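PDB 4FRX: anaerobically-induced outer membrane porin OprE from Pseudomonas aeruginosa, which probably acts as an outer-membrane porin, a beta-barrel channel that lets small solutes cross the outer membrane. Local coordinates for residues S176-I179 and A180-G184. Numbering follows the deposited sequence.
Sequences SLSI and AGANG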
loop_
_atom_site.group_PDB
_atom_site.type_symbol
_atom_site.label_atom_id
_atom_site.label_comp_id
_atom_site.label_asym_id
_atom_site.label_seq_id
_atom_site.Cartn_x
_atom_site.Cartn_y
_atom_site.Cartn_z
ATOM N N SER A 176 -14.208 0.895 -10.792
ATOM C CA SER A 176 -14.434 1.981 -9.848
ATOM C C SER A 176 -13.911 1.667 -8.442
ATOM O O SER A 176 -13.613 0.519 -8.113
ATOM C CB SER A 176 -15.914 2.376 -9.837
ATOM O OG SER A 176 -16.241 3.021 -11.060
ATOM N N LEU A 177 -13.767 2.707 -7.625
ATOM C CA LEU A 177 -13.159 2.571 -6.293
ATOM C C LEU A 177 -14.159 2.205 -5.187
ATOM O O LEU A 177 -15.304 2.639 -5.203
ATOM C CB LEU A 177 -12.429 3.869 -5.935
ATOM C CG LEU A 177 -11.456 4.379 -7.005
ATOM C CD1 LEU A 177 -10.982 5.790 -6.708
ATOM C CD2 LEU A 177 -10.268 3.437 -7.131
ATOM N N SER A 178 -13.730 1.419 -4.208
ATOM C CA SER A 178 -14.633 1.084 -3.113
ATOM C C SER A 178 -13.830 0.885 -1.825
ATOM O O SER A 178 -12.617 1.116 -1.803
ATOM C CB SER A 178 -15.495 -0.147 -3.448
ATOM O OG SER A 178 -16.529 -0.330 -2.491
ATOM N N ILE A 179 -14.526 0.505 -0.756
ATOM C CA ILE A 179 -13.912 0.246 0.542
ATOM C C ILE A 179 -14.512 -1.052 1.087
ATOM O O ILE A 179 -15.541 -1.509 0.577
ATOM C CB ILE A 179 -14.164 1.407 1.545
ATOM C CG1 ILE A 179 -15.644 1.502 1.918
ATOM C CG2 ILE A 179 -13.658 2.757 0.985
ATOM C CD1 ILE A 179 -15.949 2.615 2.916
ATOM N N ALA A 180 -13.868 -1.645 2.094
ATOM C CA ALA A 180 -14.359 -2.869 2.742
ATOM C C ALA A 180 -15.750 -2.633 3.304
ATOM O O ALA A 180 -15.998 -1.603 3.942
ATOM C CB ALA A 180 -13.412 -3.307 3.874
ATOM N N GLY A 181 -16.649 -3.585 3.063
ATOM C CA GLY A 181 -18.028 -3.460 3.492
ATOM C C GLY A 181 -18.951 -3.196 2.321
ATOM O O GLY A 181 -20.106 -3.594 2.328
ATOM N N ALA A 182 -18.432 -2.527 1.307
ATOM C CA ALA A 182 -19.233 -2.214 0.124
ATOM C C ALA A 182 -18.604 -2.785 -1.130
ATOM O O ALA A 182 -19.112 -2.573 -2.238
ATOM C CB ALA A 182 -19.390 -0.716 -0.029
ATOM N N ASN A 183 -17.488 -3.490 -0.965
ATOM C CA ASN A 183 -16.668 -3.856 -2.115
ATOM C C ASN A 183 -16.945 -5.273 -2.624
ATOM O O ASN A 183 -17.971 -5.864 -2.290
ATOM C CB ASN A 183 -15.178 -3.632 -1.821
ATOM C CG ASN A 183 -14.652 -4.534 -0.720
ATOM O OD1 ASN A 183 -15.387 -5.348 -0.158
ATOM N ND2 ASN A 183 -13.366 -4.389 -0.406
ATOM N N GLY A 184 -16.033 -5.814 -3.425
ATOM C CA GLY A 184 -16.267 -7.109 -4.043
ATOM C C GLY A 184 -17.066 -6.953 -5.321
ATOM O O GLY A 184 -17.075 -5.873 -5.912
#
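Ile179 and Ala182 are joined by the backbone hydrogen bond of a type II beta-turn. Ala182 N donates to Ile179 O at 3.2 Å, with a reasonably straight N-H...O angle of 157° and the donor tilted out of the carbonyl plane. Ala180 and Gly181 occupy the two corner positions, and Gly181 adopts the positive phi (107°) that glycine accepts readily in the third place of such a turn. Asn183 N also lies near Ile179 O, but its angle is too poor for a second bond.

The side chains add close contacts that are not hydrogen bonds. Asn183 folds back over the turn: its CB rests 3.2 Å from Ile179 O. With CG set between the backbone N and the carbonyl carbon (chi1 65°), the amide lays its face over the same oxygen, CG 3.4 Å from Ile179 O, and neither amide end points at it. Ser178 OG lies 3.4 Å from Ala182 O, without bonding to it, and 3.5 Å from Asn183 CA. The methyl of Ala182 approaches the same hydroxyl, its CB 3.8 Å from Ser178 OG. Ile179 and Ala182 both pack on Phe220, and Ile179 also on Leu217 of strand 208-217.

The side-chain hydrogen bonds go beyond the turn, Ser178 OG to Arg190 O and Asn183 ND2 to Asn314 O. The chain reversal thus has a division of labour: one main-chain bond closes it, while hydroxyl and amide, adding to main-chain bonds with Arg190, Ser267 and Asn314, tie it to a later part of the same loop and to the loop between strands 295-305 and 340-349.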